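Local coordinates for protein CurF (Lyngbya majuscula, PDB 5DP2) that probably catalyses NADPH-dependent closure of a cyclopropane ring in curacin A biosynthesis, acting as an unusual enoyl reductase domain of a polyketide synthase, at residues A[43-49]-A[336-341]; A[79-84]-A[108-113]; A[103-107]-A[123-128]. All blocks are in the same frame, centred on the assembly; numbering follows the deposited sequence.

Interaction 1: residues A[43-49]-A[336-341]; sequences IKAVPVN and KIVVTM. With NAP (NADP nicotinamide-adenine-dinucleotide phosphate), chain B.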
loop_
_atom_site.group_PDB
_atom_site.type_symbol
_atom_site.label_atom_id
_atom_site.label_comp_id
_atom_site.label_asym_id
_atom_site.label_seq_id
_atom_site.Cartn_x
_atom_site.Cartn_y
_atom_site.Cartn_z
ATOM N N ILE A 43 17.671 7.256 -3.770
ATOM C CA ILE A 43 16.432 6.665 -4.232
ATOM C C ILE A 43 16.493 6.415 -5.727
ATOM O O ILE A 43 16.932 7.269 -6.489
ATOM C CB ILE A 43 15.224 7.578 -3.860
ATOM C CG1 ILE A 43 15.180 7.809 -2.360
ATOM C CG2 ILE A 43 13.937 7.006 -4.393
ATOM C CD1 ILE A 43 15.032 6.570 -1.500
ATOM N N LYS A 44 16.021 5.220 -6.147
ATOM C CA LYS A 44 15.943 4.879 -7.554
ATOM C C LYS A 44 14.509 4.791 -8.073
ATOM O O LYS A 44 14.253 5.135 -9.224
ATOM C CB LYS A 44 16.721 3.592 -7.840
ATOM C CG LYS A 44 18.210 3.654 -7.455
ATOM C CD LYS A 44 19.002 4.628 -8.314
ATOM C CE LYS A 44 20.372 4.948 -7.739
ATOM N NZ LYS A 44 21.286 3.778 -7.843
ATOM N N ALA A 45 13.563 4.325 -7.249
ATOM C CA ALA A 45 12.171 4.218 -7.678
ATOM C C ALA A 45 11.298 4.349 -6.451
ATOM O O ALA A 45 11.605 3.802 -5.384
ATOM C CB ALA A 45 11.927 2.901 -8.417
ATOM N N VAL A 46 10.182 5.064 -6.609
ATOM C CA VAL A 46 9.295 5.361 -5.499
ATOM C C VAL A 46 7.887 5.449 -6.068
ATOM O O VAL A 46 7.651 6.205 -7.012
ATOM C CB VAL A 46 9.721 6.672 -4.750
ATOM C CG1 VAL A 46 10.109 7.820 -5.675
ATOM C CG2 VAL A 46 8.677 7.050 -3.728
ATOM N N PRO A 47 6.949 4.662 -5.542
ATOM C CA PRO A 47 5.605 4.694 -6.088
ATOM C C PRO A 47 4.737 5.740 -5.417
ATOM O O PRO A 47 5.030 6.206 -4.308
ATOM C CB PRO A 47 5.083 3.308 -5.772
ATOM C CG PRO A 47 5.720 3.009 -4.434
ATOM C CD PRO A 47 7.102 3.608 -4.501
ATOM N N VAL A 48 3.632 6.093 -6.086
ATOM C CA VAL A 48 2.596 6.918 -5.487
ATOM C C VAL A 48 1.581 6.015 -4.761
ATOM O O VAL A 48 1.170 4.990 -5.303
ATOM C CB VAL A 48 1.835 7.721 -6.574
ATOM C CG1 VAL A 48 0.858 8.706 -5.921
ATOM C CG2 VAL A 48 2.783 8.477 -7.484
ATOM N N ASN A 49 1.168 6.383 -3.551
ATOM C CA ASN A 49 0.124 5.665 -2.840
ATOM C C ASN A 49 -1.142 6.516 -2.788
ATOM O O ASN A 49 -1.076 7.748 -2.781
ATOM C CB ASN A 49 0.599 5.272 -1.431
ATOM C CG ASN A 49 1.503 4.019 -1.486
ATOM O OD1 ASN A 49 1.037 2.867 -1.386
ATOM N ND2 ASN A 49 2.750 4.210 -1.738
ATOM N N LYS A 336 0.441 -0.665 -9.737
ATOM C CA LYS A 336 1.211 0.386 -9.095
ATOM C C LYS A 336 1.655 1.465 -10.111
ATOM O O LYS A 336 1.993 1.145 -11.256
ATOM C CB LYS A 336 2.451 -0.218 -8.386
ATOM C CG LYS A 336 2.948 0.552 -7.144
ATOM C CD LYS A 336 2.099 0.279 -5.911
ATOM C CE LYS A 336 2.550 1.101 -4.692
ATOM N NZ LYS A 336 1.770 0.782 -3.455
ATOM N N ILE A 337 1.737 2.709 -9.630
ATOM C CA ILE A 337 2.347 3.780 -10.397
ATOM C C ILE A 337 3.689 4.082 -9.750
ATOM O O ILE A 337 3.753 4.375 -8.552
ATOM C CB ILE A 337 1.400 4.966 -10.433
ATOM C CG1 ILE A 337 0.079 4.534 -11.093
ATOM C CG2 ILE A 337 2.061 6.130 -11.164
ATOM C CD1 ILE A 337 -1.081 5.395 -10.678
ATOM N N VAL A 338 4.749 3.912 -10.545
ATOM C CA VAL A 338 6.127 4.003 -10.031
ATOM C C VAL A 338 6.837 5.171 -10.683
ATOM O O VAL A 338 6.851 5.296 -11.893
ATOM C CB VAL A 338 6.903 2.686 -10.295
ATOM C CG1 VAL A 338 8.337 2.786 -9.808
ATOM C CG2 VAL A 338 6.200 1.493 -9.637
ATOM N N VAL A 339 7.474 6.015 -9.842
ATOM C CA VAL A 339 8.233 7.166 -10.328
ATOM C C VAL A 339 9.731 6.837 -10.224
ATOM O O VAL A 339 10.219 6.399 -9.178
ATOM C CB VAL A 339 7.874 8.425 -9.509
ATOM C CG1 VAL A 339 8.724 9.622 -9.921
ATOM C CG2 VAL A 339 6.387 8.726 -9.674
ATOM N N THR A 340 10.476 7.034 -11.308
ATOM C CA THR A 340 11.910 6.835 -11.286
ATOM C C THR A 340 12.618 8.145 -10.982
ATOM O O THR A 340 12.234 9.216 -11.455
ATOM C CB THR A 340 12.425 6.238 -12.598
ATOM O OG1 THR A 340 11.989 7.032 -13.694
ATOM C CG2 THR A 340 11.931 4.812 -12.757
ATOM N N MET A 341 13.697 8.039 -10.233
ATOM C CA MET A 341 14.496 9.235 -9.972
ATOM C C MET A 341 15.652 9.401 -10.996
ATOM O O MET A 341 16.094 8.405 -11.583
ATOM C CB MET A 341 14.954 9.212 -8.534
ATOM C CG MET A 341 13.788 9.282 -7.560
ATOM S SD MET A 341 12.883 10.858 -7.625
ATOM C CE MET A 341 14.028 11.905 -6.718
HETATM P PA NAP B . -5.364 1.858 -5.295
HETATM O O1A NAP B . -4.344 1.575 -6.343
HETATM O O2A NAP B . -6.186 0.743 -4.761
HETATM O O5B NAP B . -6.294 3.030 -5.857
HETATM C C5B NAP B . -7.566 3.319 -5.261
HETATM C C4B NAP B . -8.631 2.309 -5.628
HETATM O O4B NAP B . -9.870 2.783 -5.153
HETATM C C3B NAP B . -8.764 2.059 -7.101
HETATM O O3B NAP B . -8.415 0.696 -7.354
HETATM C C2B NAP B . -10.242 2.342 -7.433
HETATM O O2B NAP B . -10.936 1.394 -8.193
HETATM C C1B NAP B . -10.900 2.351 -6.067
HETATM N N9A NAP B . -11.983 3.313 -5.922
HETATM C C8A NAP B . -11.868 4.645 -5.587
HETATM N N7A NAP B . -13.088 5.230 -5.538
HETATM C C5A NAP B . -13.978 4.270 -5.828
HETATM C C6A NAP B . -15.400 4.218 -5.937
HETATM N N6A NAP B . -16.133 5.328 -5.717
HETATM N N1A NAP B . -15.968 3.060 -6.246
HETATM C C2A NAP B . -15.210 1.978 -6.456
HETATM N N3A NAP B . -13.878 1.903 -6.382
HETATM C C4A NAP B . -13.275 3.044 -6.089
HETATM O O3 NAP B . -4.667 2.604 -4.050
HETATM P PN NAP B . -3.774 1.996 -2.868
HETATM O O1N NAP B . -2.691 2.966 -2.596
HETATM O O2N NAP B . -3.412 0.568 -3.157
HETATM O O5D NAP B . -4.776 2.073 -1.667
HETATM C C5D NAP B . -5.952 1.231 -1.684
HETATM C C4D NAP B . -6.972 1.742 -0.636
HETATM O O4D NAP B . -6.567 1.270 0.622
HETATM C C3D NAP B . -7.040 3.268 -0.497
HETATM O O3D NAP B . -8.360 3.611 -0.054
HETATM C C2D NAP B . -5.997 3.560 0.551
HETATM O O2D NAP B . -6.286 4.791 1.221
HETATM C C1D NAP B . -6.117 2.357 1.449
HETATM N N1N NAP B . -4.925 1.815 2.136
HETATM C C2N NAP B . -4.950 1.643 3.477
HETATM C C3N NAP B . -3.867 1.123 4.181
HETATM C C7N NAP B . -3.950 0.951 5.659
HETATM O O7N NAP B . -2.901 0.689 6.207
HETATM N N7N NAP B . -5.156 1.081 6.275
HETATM C C4N NAP B . -2.712 0.766 3.478
HETATM C C5N NAP B . -2.710 0.949 2.101
HETATM C C6N NAP B . -3.827 1.474 1.438
HETATM P P2B NAP B . -10.765 1.201 -9.771
HETATM O O1X NAP B . -9.366 0.641 -9.990
HETATM O O2X NAP B . -11.857 0.221 -10.099
HETATM O O3X NAP B . -10.940 2.560 -10.402
HETATM O O HOH W 1 0.540 3.278 -7.226
#

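Interaction 2: residues A[79-84]-A[108-113]; sequences TFGVEG and YPGNAF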
loop_
_atom_site.group_PDB
_atom_site.type_symbol
_atom_site.label_atom_id
_atom_site.label_comp_id
_atom_site.label_asym_id
_atom_site.label_seq_id
_atom_site.Cartn_x
_atom_site.Cartn_y
_atom_site.Cartn_z
ATOM N N THR A 79 6.110 15.688 3.645
ATOM C CA THR A 79 6.872 14.937 2.662
ATOM C C THR A 79 6.043 13.735 2.184
ATOM O O THR A 79 5.011 13.392 2.762
ATOM C CB THR A 79 8.246 14.492 3.210
ATOM O OG1 THR A 79 8.066 13.598 4.309
ATOM C CG2 THR A 79 9.073 15.652 3.692
ATOM N N PHE A 80 6.541 13.121 1.113
ATOM C CA PHE A 80 5.852 12.024 0.446
ATOM C C PHE A 80 6.821 10.885 0.216
ATOM O O PHE A 80 8.031 11.090 0.127
ATOM C CB PHE A 80 5.281 12.505 -0.903
ATOM C CG PHE A 80 4.388 13.700 -0.773
ATOM C CD1 PHE A 80 3.049 13.556 -0.488
ATOM C CD2 PHE A 80 4.902 14.994 -0.863
ATOM C CE1 PHE A 80 2.239 14.652 -0.283
ATOM C CE2 PHE A 80 4.093 16.098 -0.670
ATOM C CZ PHE A 80 2.760 15.932 -0.401
ATOM N N GLY A 81 6.250 9.693 0.068
ATOM C CA GLY A 81 7.018 8.492 -0.234
ATOM C C GLY A 81 7.031 7.584 0.982
ATOM O O GLY A 81 7.966 7.643 1.814
ATOM N N VAL A 82 6.005 6.751 1.100
ATOM C CA VAL A 82 5.818 5.884 2.236
ATOM C C VAL A 82 6.495 4.517 2.040
ATOM O O VAL A 82 6.395 3.632 2.891
ATOM C CB VAL A 82 4.323 5.774 2.620
ATOM C CG1 VAL A 82 3.773 7.123 3.068
ATOM C CG2 VAL A 82 3.485 5.191 1.482
ATOM N N GLU A 83 7.216 4.381 0.929
ATOM C CA GLU A 83 7.944 3.186 0.559
ATOM C C GLU A 83 8.822 3.582 -0.626
ATOM O O GLU A 83 8.552 4.574 -1.312
ATOM C CB GLU A 83 6.975 2.057 0.134
ATOM C CG GLU A 83 6.049 2.471 -1.015
ATOM C CD GLU A 83 5.101 1.385 -1.511
ATOM O OE1 GLU A 83 5.539 0.199 -1.536
ATOM O OE2 GLU A 83 3.955 1.731 -1.881
ATOM N N GLY A 84 9.855 2.802 -0.890
ATOM C CA GLY A 84 10.617 2.955 -2.105
ATOM C C GLY A 84 11.817 2.052 -2.125
ATOM O O GLY A 84 11.960 1.187 -1.236
ATOM N N TYR A 108 8.578 2.295 5.181
ATOM C CA TYR A 108 7.897 3.475 5.703
ATOM C C TYR A 108 8.849 4.632 6.029
ATOM O O TYR A 108 8.831 5.180 7.130
ATOM C CB TYR A 108 6.990 3.132 6.919
ATOM C CG TYR A 108 5.987 4.231 7.212
ATOM C CD1 TYR A 108 5.017 4.566 6.271
ATOM C CD2 TYR A 108 6.019 4.970 8.397
ATOM C CE1 TYR A 108 4.134 5.629 6.491
ATOM C CE2 TYR A 108 5.151 6.023 8.622
ATOM C CZ TYR A 108 4.217 6.361 7.665
ATOM O OH TYR A 108 3.389 7.430 7.920
ATOM N N PRO A 109 9.629 5.104 5.041
ATOM C CA PRO A 109 10.498 6.258 5.317
ATOM C C PRO A 109 9.696 7.546 5.524
ATOM O O PRO A 109 10.083 8.377 6.353
ATOM C CB PRO A 109 11.385 6.326 4.074
ATOM C CG PRO A 109 10.605 5.654 2.989
ATOM C CD PRO A 109 9.864 4.549 3.700
ATOM N N GLY A 110 8.613 7.721 4.748
ATOM C CA GLY A 110 7.798 8.927 4.795
ATOM C C GLY A 110 8.223 10.056 3.873
ATOM O O GLY A 110 7.439 10.983 3.657
ATOM N N ASN A 111 9.462 9.947 3.373
ATOM C CA ASN A 111 10.101 10.974 2.534
ATOM C C ASN A 111 10.831 10.353 1.339
ATOM O O ASN A 111 11.784 10.917 0.821
ATOM C CB ASN A 111 11.080 11.817 3.364
ATOM C CG ASN A 111 12.220 11.003 3.942
ATOM O OD1 ASN A 111 12.154 9.772 3.980
ATOM N ND2 ASN A 111 13.257 11.670 4.406
ATOM N N ALA A 112 10.384 9.173 0.863
ATOM C CA ALA A 112 11.078 8.537 -0.265
ATOM C C ALA A 112 11.033 9.332 -1.566
ATOM O O ALA A 112 11.874 9.076 -2.427
ATOM C CB ALA A 112 10.605 7.117 -0.487
ATOM N N PHE A 113 10.088 10.284 -1.727
ATOM C CA PHE A 113 10.161 11.215 -2.860
ATOM C C PHE A 113 11.199 12.305 -2.537
ATOM O O PHE A 113 10.871 13.473 -2.293
ATOM C CB PHE A 113 8.791 11.820 -3.194
ATOM C CG PHE A 113 7.864 10.923 -3.974
ATOM C CD1 PHE A 113 8.008 10.808 -5.342
ATOM C CD2 PHE A 113 6.805 10.261 -3.380
ATOM C CE1 PHE A 113 7.138 10.003 -6.099
ATOM C CE2 PHE A 113 5.917 9.476 -4.130
ATOM C CZ PHE A 113 6.113 9.340 -5.484
HETATM O O HOH W 2 8.831 14.256 -0.197
#

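Interaction 3: residues A[103-107]-A[123-128]; sequences EVILA and DLLAKP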
loop_
_atom_site.group_PDB
_atom_site.type_symbol
_atom_site.label_atom_id
_atom_site.label_comp_id
_atom_site.label_asym_id
_atom_site.label_seq_id
_atom_site.Cartn_x
_atom_site.Cartn_y
_atom_site.Cartn_z
ATOM N N GLU A 103 21.598 -2.792 -2.183
ATOM C CA GLU A 103 20.297 -2.400 -2.743
ATOM C C GLU A 103 19.209 -2.739 -1.730
ATOM O O GLU A 103 19.150 -3.857 -1.190
ATOM C CB GLU A 103 20.061 -3.092 -4.079
ATOM C CG GLU A 103 21.087 -2.686 -5.128
ATOM C CD GLU A 103 20.859 -3.306 -6.480
ATOM O OE1 GLU A 103 20.143 -4.320 -6.536
ATOM O OE2 GLU A 103 21.389 -2.754 -7.456
ATOM N N VAL A 104 18.341 -1.750 -1.460
ATOM C CA VAL A 104 17.416 -1.836 -0.352
ATOM C C VAL A 104 15.996 -1.372 -0.717
ATOM O O VAL A 104 15.795 -0.517 -1.589
ATOM C CB VAL A 104 17.927 -1.005 0.860
ATOM C CG1 VAL A 104 19.204 -1.643 1.407
ATOM C CG2 VAL A 104 18.149 0.459 0.512
ATOM N N ILE A 105 15.050 -1.963 -0.005
ATOM C CA ILE A 105 13.690 -1.446 0.137
ATOM C C ILE A 105 13.668 -0.595 1.399
ATOM O O ILE A 105 14.163 -1.006 2.459
ATOM C CB ILE A 105 12.668 -2.609 0.240
ATOM C CG1 ILE A 105 12.587 -3.406 -1.068
ATOM C CG2 ILE A 105 11.296 -2.100 0.695
ATOM C CD1 ILE A 105 11.886 -4.729 -0.934
ATOM N N LEU A 106 13.069 0.609 1.298
ATOM C CA LEU A 106 12.888 1.485 2.457
ATOM C C LEU A 106 11.511 1.226 3.055
ATOM O O LEU A 106 10.481 1.394 2.376
ATOM C CB LEU A 106 13.052 2.947 2.079
ATOM C CG LEU A 106 14.425 3.350 1.514
ATOM C CD1 LEU A 106 14.502 3.207 0.008
ATOM C CD2 LEU A 106 14.761 4.787 1.946
ATOM N N ALA A 107 11.497 0.839 4.334
ATOM C CA ALA A 107 10.250 0.528 5.052
ATOM C C ALA A 107 9.709 1.811 5.680
ATOM O O ALA A 107 10.324 2.369 6.597
ATOM C CB ALA A 107 10.552 -0.506 6.129
ATOM N N ASP A 123 15.463 0.537 9.335
ATOM C CA ASP A 123 14.405 0.993 8.434
ATOM C C ASP A 123 14.573 0.469 7.016
ATOM O O ASP A 123 13.846 0.911 6.122
ATOM C CB ASP A 123 14.427 2.546 8.294
ATOM C CG ASP A 123 14.170 3.302 9.545
ATOM O OD1 ASP A 123 13.234 2.906 10.197
ATOM O OD2 ASP A 123 14.861 4.317 9.821
ATOM N N LEU A 124 15.565 -0.399 6.796
ATOM C CA LEU A 124 15.893 -0.899 5.472
ATOM C C LEU A 124 15.750 -2.417 5.428
ATOM O O LEU A 124 16.027 -3.111 6.430
ATOM C CB LEU A 124 17.342 -0.529 5.129
ATOM C CG LEU A 124 17.621 0.974 5.097
ATOM C CD1 LEU A 124 19.106 1.208 4.813
ATOM C CD2 LEU A 124 16.733 1.684 4.093
ATOM N N LEU A 125 15.372 -2.926 4.260
ATOM C CA LEU A 125 15.228 -4.356 3.977
ATOM C C LEU A 125 16.012 -4.665 2.709
ATOM O O LEU A 125 16.076 -3.855 1.798
ATOM C CB LEU A 125 13.749 -4.708 3.772
ATOM C CG LEU A 125 12.832 -4.446 4.988
ATOM C CD1 LEU A 125 11.375 -4.587 4.559
ATOM C CD2 LEU A 125 13.166 -5.367 6.155
ATOM N N ALA A 126 16.611 -5.844 2.637
ATOM C CA ALA A 126 17.356 -6.227 1.445
ATOM C C ALA A 126 16.418 -6.429 0.252
ATOM O O ALA A 126 15.432 -7.173 0.320
ATOM C CB ALA A 126 18.147 -7.503 1.711
ATOM N N LYS A 127 16.737 -5.760 -0.849
ATOM C CA LYS A 127 15.947 -5.898 -2.078
ATOM C C LYS A 127 16.137 -7.313 -2.661
ATOM O O LYS A 127 17.266 -7.773 -2.736
ATOM C CB LYS A 127 16.418 -4.894 -3.121
ATOM C CG LYS A 127 15.661 -4.991 -4.439
ATOM C CD LYS A 127 16.236 -3.999 -5.415
ATOM C CE LYS A 127 16.102 -4.449 -6.824
ATOM N NZ LYS A 127 17.038 -5.599 -7.111
ATOM N N PRO A 128 15.063 -7.970 -3.137
ATOM C CA PRO A 128 15.251 -9.235 -3.865
ATOM C C PRO A 128 16.168 -9.006 -5.088
ATOM O O PRO A 128 15.916 -8.137 -5.912
ATOM C CB PRO A 128 13.813 -9.599 -4.292
ATOM C CG PRO A 128 12.936 -8.935 -3.264
ATOM C CD PRO A 128 13.627 -7.639 -2.999
HETATM O O HOH W 3 19.736 -6.762 -4.652
HETATM O O HOH W 4 12.806 3.735 5.726
HETATM O O HOH W 5 10.558 2.790 9.304
#

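Interaction 1: residues A[43-49]-A[336-341]
V46 and V339 hold the middle of this contact by exchanging backbone bonds, V46 N reaching V339 O at 2.9 Å and V339 N reaching V46 O at 2.8 Å. To one side of this pair A45 faces T340, to the other P47 faces V338. A45, P47 and V338 pack closely, in contrast to the end at K44, T340 and M341. V338 places CG1 anti to its own N (chi1 178°), which brings that methyl to 3.9 Å from A45 CB. K336 crosses the ring of P47, its CE 3.5 Å from P47 CB, after a bend at chi2 (78°). In the conformer described, NZ then gives a bond to N49 OD1 at 3.0 Å, approaching from 43° out of the amide carbonyl plane. Both polar ends have a further partner in E83, which forms a salt bridge with K336 and accepts a bond from N49 ND2. The layout is consistent with a medium-chain reductase, in which the C-terminal strand returns from the nucleotide-binding domain to pair with the GroES-like sheet, here delivering K336 beside N49 of the NADP pocket. Beyond P47 a water bridges the strands, taking the I337 N hydrogen at 2.7 Å while donating to V48 O. The opposite end is looser, with K44, T340 and M341 partly open to solvent. There M341 N bonds almost straight to K44 O at 3.1 Å, and M341 CB rests on I43 O at 3.4 Å. K44 and A45 form a classic beta bulge against V85, and the lysine chain leaves the contact to reach T87.

Interaction 2: residues A[79-84]-A[108-113]
The carbonyl oxygen of F80 is gripped from two quarters by the loop 108-113: F113 N bonds to F80 O at 2.9 Å, and N111 CA adds a weaker CA-H...O contact to F80 O at 3.2 Å. The next carbonyl is held as well, A112 N meeting G81 O at 3.0 Å in the carbonyl plane, on a lone pair. Residues 79-82, leading into strand 83-91, and the loop 108-113 are thus laced together through backbone atoms. G81 lets them come this close, since a side chain there would collide with the amides of A112 and F113. F113 turns CG anti to its carbonyl carbon (chi1 -79°), setting the ring edge-on to the F80–G81 peptide, CD2 3.5 Å from G81 N. T79 OG1 donates to G110 O at 2.8 Å, coming from 48° above the carbonyl plane. A valine in place of T79 would probably leave G110 O without this bond and the turn at G110 less firmly held. V82 CG1 touches Y108 CE1 at 3.8 Å. Separately, the methyl A112 CB presses at 3.4 Å on E83 O, a buried carbonyl oxygen with no polar partner. V82 and Y108 lean on M141 of helix 140-153, A112 and F113 pack against V46 of strand 39-48, and strand 11-14 meets T79 and N111 through Q12, and F80 and F113 through L13.

Interaction 3: residues A[103-107]-A[123-128]
K127 and E103 lie side by side at one end of an antiparallel strand pair, and the lysine can be followed atom by atom. Its CB sits 3.5 Å from E103 O, the same oxygen that accepts the K127 backbone N-H. CG lies anti to the backbone N (chi1 179°), carrying the chain alongside the glutamate, where CD passes E103 CB at 4.2 Å and CE comes to 4.1 Å from E103 OE1. A bend at chi4 (-71°) then swings NZ over to a weak, long salt bridge with E103 OE1 at 3.4 Å. NZ is gripped more closely by P128 O at 3.0 Å and also bonds to L131 O, so the exposed glutamate is a secondary partner. Farther along, I105 and L125 form the hydrogen-bonded pair, with I105 N to L125 O at 2.8 Å and the reverse bond from L125 N to I105 O at 2.9 Å. The side chains of L124 and L106 lie side by side, pointing the same way, on one face, L124 CD2 reaching L106 CG at 3.8 Å and also touching V104. At the far end A107 N bonds to D123 O, two waters join this pair further, and D123 OD1 pairs with K289. The face of V104, L106 and L124 packs on strand 39-48 through V39, V41 and I43, whereas I105 and L125 touch W296 of helix 290-305 and F140 of helix 140-153.

Overall arrangement
All three contacts belong to one mixed sheet and its connecting loops, yet their chemistry changes with position. Interactions 1 and 3 are antiparallel strand pairings; interaction 1 joins segments 287 residues apart, interaction 3 segments only 16 apart. Interaction 2, nested within the loop closed by interaction 1, ties irregular backbone together. Interactions 1 and 2 meet at the carboxylate of E83, about 7 Å from the NADP. G84 O probably accepts a hydrogen bond from L106 N, linking interactions 2 and 3. Interaction 2 is almost wholly buried; interaction 1 opens to solvent near M341, and interaction 3, farthest out, has an exposed, charged margin at E103.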